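Local coordinates for protein maleate cis-trans isomerase (Pseudomonas putida, PDB 4FQ5) that probably isomerises the cis double bond of maleate to give fumarate, here holding maleate in its pocket, at residues Asn190-Pro202 with Gln223-Gln236. The protein carries 1 engineered substitution. Residues are numbered along the deposited sequence; the frame is centred on the assembly and turned at random.
With MAE (maleic acid), chain C.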
# COMPACT_ATOMS: atom_id res chain seq x y z
N ASN A 190 26.48 8.10 -15.28
CA ASN A 190 25.21 8.30 -14.60
C ASN A 190 24.63 7.03 -13.99
O ASN A 190 23.98 7.08 -12.95
CB ASN A 190 24.18 9.00 -15.51
CG ASN A 190 23.19 9.84 -14.72
OD1 ASN A 190 23.52 10.37 -13.66
ND2 ASN A 190 21.96 9.97 -15.24
N LEU A 191 24.90 5.89 -14.62
CA LEU A 191 24.56 4.60 -14.02
C LEU A 191 25.40 4.29 -12.78
O LEU A 191 24.91 3.67 -11.82
CB LEU A 191 24.64 3.47 -15.05
CG LEU A 191 23.49 3.45 -16.05
CD1 LEU A 191 23.81 2.54 -17.23
CD2 LEU A 191 22.17 3.06 -15.40
N ALA A 192 26.66 4.72 -12.77
CA ALA A 192 27.48 4.60 -11.56
C ALA A 192 26.97 5.52 -10.44
O ALA A 192 27.03 5.15 -9.26
CB ALA A 192 28.94 4.87 -11.86
N VAL A 193 26.43 6.68 -10.80
CA VAL A 193 25.83 7.59 -9.81
C VAL A 193 24.65 6.90 -9.11
O VAL A 193 24.51 6.99 -7.88
CB VAL A 193 25.37 8.93 -10.44
CG1 VAL A 193 24.59 9.77 -9.44
CG2 VAL A 193 26.55 9.72 -10.98
N ALA A 194 23.82 6.20 -9.88
CA ALA A 194 22.71 5.42 -9.32
C ALA A 194 23.17 4.31 -8.38
O ALA A 194 22.43 3.91 -7.48
CB ALA A 194 21.85 4.85 -10.44
N ALA A 195 24.39 3.82 -8.59
CA ALA A 195 24.92 2.70 -7.80
C ALA A 195 25.54 3.14 -6.47
O ALA A 195 25.88 2.29 -5.65
CB ALA A 195 25.91 1.89 -8.62
N HIS A 196 25.67 4.45 -6.27
CA HIS A 196 26.24 4.99 -5.03
C HIS A 196 25.36 4.65 -3.85
O HIS A 196 24.16 4.96 -3.85
CB HIS A 196 26.45 6.49 -5.12
CG HIS A 196 26.98 7.11 -3.84
ND1 HIS A 196 28.29 7.06 -3.51
CD2 HIS A 196 26.34 7.78 -2.81
CE1 HIS A 196 28.47 7.67 -2.32
NE2 HIS A 196 27.27 8.12 -1.90
N ASP A 197 25.97 4.03 -2.85
CA ASP A 197 25.25 3.58 -1.66
C ASP A 197 24.77 4.78 -0.84
O ASP A 197 25.59 5.55 -0.34
CB ASP A 197 26.16 2.67 -0.82
CG ASP A 197 25.42 1.95 0.30
OD1 ASP A 197 24.36 2.44 0.78
OD2 ASP A 197 25.93 0.90 0.73
N PRO A 198 23.44 4.94 -0.69
CA PRO A 198 22.93 6.07 0.10
C PRO A 198 23.32 6.01 1.58
O PRO A 198 23.27 7.03 2.27
CB PRO A 198 21.41 5.97 -0.07
CG PRO A 198 21.15 4.56 -0.48
CD PRO A 198 22.35 4.12 -1.26
N MET A 199 23.74 4.84 2.06
CA MET A 199 24.16 4.70 3.45
C MET A 199 25.55 5.29 3.70
O MET A 199 25.96 5.47 4.84
CB MET A 199 24.07 3.25 3.94
CG MET A 199 22.64 2.71 4.05
SD MET A 199 21.46 3.79 4.89
CE MET A 199 22.28 4.08 6.45
N ASN A 200 26.27 5.59 2.62
CA ASN A 200 27.51 6.36 2.70
C ASN A 200 27.26 7.83 3.04
O ASN A 200 28.14 8.50 3.56
CB ASN A 200 28.30 6.29 1.38
CG ASN A 200 28.86 4.92 1.10
OD1 ASN A 200 29.06 4.11 2.01
ND2 ASN A 200 29.14 4.65 -0.16
N LEU A 201 26.06 8.32 2.74
CA LEU A 201 25.77 9.76 2.83
C LEU A 201 25.84 10.35 4.25
O LEU A 201 26.35 11.46 4.41
CB LEU A 201 24.45 10.12 2.13
CG LEU A 201 24.41 9.92 0.61
CD1 LEU A 201 22.99 10.11 0.11
CD2 LEU A 201 25.36 10.88 -0.10
N PRO A 202 25.32 9.63 5.27
CA PRO A 202 25.44 10.16 6.63
C PRO A 202 26.90 10.44 7.06
O PRO A 202 27.15 11.44 7.71
CB PRO A 202 24.81 9.07 7.49
CG PRO A 202 23.80 8.45 6.59
CD PRO A 202 24.48 8.42 5.25
N GLN A 223 19.77 11.70 -9.80
CA GLN A 223 20.19 10.31 -9.99
C GLN A 223 20.73 9.65 -8.72
O GLN A 223 20.59 8.44 -8.54
CB GLN A 223 21.22 10.18 -11.12
CG GLN A 223 21.67 8.75 -11.43
CD GLN A 223 20.63 7.91 -12.15
OE1 GLN A 223 19.45 7.88 -11.77
NE2 GLN A 223 21.06 7.20 -13.19
N MET A 224 21.38 10.42 -7.85
CA MET A 224 21.98 9.86 -6.65
C MET A 224 20.91 9.57 -5.61
O MET A 224 20.24 10.50 -5.15
CB MET A 224 23.03 10.81 -6.08
CG MET A 224 23.74 10.23 -4.87
SD MET A 224 25.17 11.19 -4.35
CE MET A 224 24.42 12.65 -3.65
N PRO A 225 20.72 8.29 -5.24
CA PRO A 225 19.70 7.94 -4.24
C PRO A 225 20.01 8.58 -2.89
O PRO A 225 21.17 8.58 -2.46
CB PRO A 225 19.80 6.41 -4.13
CG PRO A 225 20.54 5.97 -5.34
CD PRO A 225 21.45 7.10 -5.73
N SER A 226 19.00 9.12 -2.24
CA SER A 226 19.21 9.76 -0.95
C SER A 226 18.02 9.61 -0.02
O SER A 226 18.15 9.77 1.19
CB SER A 226 19.55 11.24 -1.12
OG SER A 226 18.44 11.94 -1.68
N LEU A 227 16.85 9.29 -0.59
CA LEU A 227 15.61 9.25 0.18
C LEU A 227 15.72 8.42 1.47
O LEU A 227 15.28 8.87 2.53
CB LEU A 227 14.44 8.78 -0.68
CG LEU A 227 13.06 8.71 -0.01
CD1 LEU A 227 12.69 10.05 0.60
CD2 LEU A 227 12.01 8.27 -1.03
N ASN A 228 16.32 7.25 1.38
CA ASN A 228 16.43 6.34 2.52
C ASN A 228 17.42 6.76 3.62
O ASN A 228 17.53 6.09 4.65
CB ASN A 228 16.72 4.92 2.03
CG ASN A 228 15.55 4.29 1.30
OD1 ASN A 228 14.39 4.59 1.60
ND2 ASN A 228 15.83 3.42 0.34
N ALA A 229 18.12 7.87 3.40
CA ALA A 229 19.06 8.40 4.39
C ALA A 229 18.61 9.73 4.98
O ALA A 229 19.22 10.22 5.93
CB ALA A 229 20.46 8.54 3.78
N ILE A 230 17.54 10.29 4.44
CA ILE A 230 17.08 11.64 4.82
C ILE A 230 16.74 11.79 6.31
O ILE A 230 17.21 12.73 6.97
CB ILE A 230 15.90 12.11 3.94
CG1 ILE A 230 16.41 12.42 2.52
CG2 ILE A 230 15.22 13.32 4.56
CD1 ILE A 230 15.33 12.84 1.54
N THR A 231 15.92 10.87 6.83
CA THR A 231 15.46 10.98 8.22
C THR A 231 16.61 10.74 9.20
O THR A 231 16.70 11.43 10.21
CB THR A 231 14.28 10.04 8.53
OG1 THR A 231 14.64 8.68 8.23
CG2 THR A 231 13.07 10.42 7.71
N MET A 232 17.48 9.78 8.88
CA MET A 232 18.69 9.50 9.65
C MET A 232 19.56 10.75 9.78
O MET A 232 19.97 11.12 10.88
CB MET A 232 19.51 8.39 8.99
CG MET A 232 19.06 6.98 9.31
SD MET A 232 19.83 5.80 8.19
CE MET A 232 19.40 4.24 8.97
N VAL A 233 19.82 11.40 8.64
CA VAL A 233 20.66 12.61 8.61
C VAL A 233 20.04 13.78 9.37
O VAL A 233 20.75 14.53 10.04
CB VAL A 233 21.04 13.01 7.17
CG1 VAL A 233 21.79 14.34 7.15
CG2 VAL A 233 21.91 11.93 6.54
N GLU A 234 18.72 13.94 9.29
CA GLU A 234 18.02 14.92 10.10
C GLU A 234 18.19 14.65 11.60
O GLU A 234 18.39 15.58 12.38
CB GLU A 234 16.53 14.99 9.75
CG GLU A 234 16.27 15.66 8.42
CD GLU A 234 14.84 16.11 8.22
OE1 GLU A 234 14.64 17.06 7.44
OE2 GLU A 234 13.92 15.51 8.84
N ALA A 235 18.11 13.37 11.98
CA ALA A 235 18.28 12.98 13.38
C ALA A 235 19.71 13.26 13.86
O ALA A 235 19.91 13.78 14.95
CB ALA A 235 17.94 11.50 13.57
N GLN A 236 20.68 12.93 13.01
CA GLN A 236 22.10 13.09 13.35
C GLN A 236 22.55 14.55 13.41
O GLN A 236 23.36 14.91 14.27
CB GLN A 236 22.97 12.34 12.34
CG GLN A 236 22.95 10.83 12.51
CD GLN A 236 23.34 10.09 11.25
OE1 GLN A 236 23.18 8.88 11.16
NE2 GLN A 236 23.86 10.82 10.26
C1 MAE C . 20.63 13.16 -13.09
O1 MAE C . 20.29 12.06 -13.56
O2 MAE C . 20.99 13.32 -11.91
C2 MAE C . 20.63 14.32 -14.00
C3 MAE C . 20.68 15.58 -13.60
C4 MAE C . 20.70 16.03 -12.19
O3 MAE C . 21.72 16.58 -11.78
O4 MAE C . 19.72 15.91 -11.46
O HOH W 1 25.26 12.83 9.14
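Asn190 O takes two donors from opposite faces of its carbonyl plane. One, Gln223 NE2, 2.9 Å from Asn190 O, comes in well above that plane; the other is Ala194 N, one helical turn on. Gln223 CG stands opposite the backbone N (chi1 -178°) and reaches the helix; the bend at chi2 (73°) lays the amide alongside its first turn. Gln223 CD lies 3.7 Å from Ala194 CB. Gln223 NE2 also hydrogen-bonds Ser37 O and Gln223 OE1 hydrogen-bonds Ile39 N, so both polar atoms are held. With an alanine here, Asn190 O would probably lose its side-chain donor, Ser37 O and Ile39 N their partners, and a gap would open beside Ala194 CB. In the pocket, Asn190 ND2 hydrogen-bonds maleate O1 at 3.2 Å and also Ser37 OG, while Gln223 N hydrogen-bonds O2 of the same carboxylate. In this arylmalonate decarboxylase-type fold, with two four-stranded parallel sheets, the segments follow strands 178-184 and 215-217 of one sheet. Beyond the pocket the contact turns mostly apolar. Val193 CG1 rests on Met224 CB, and Met224 SD lies obliquely to the His196 ring, 4.5 Å from its centroid. Leu201 CD1 touches Pro225 O and Ser226 CB. Pro202 CG meets Val233 CG2 at 4.0 Å. The Met199 and Met232 side chains cross at about a right angle, Met199 CE 3.5 Å from Met232 SD, and Met232 packs on Gly271 of a second subunit.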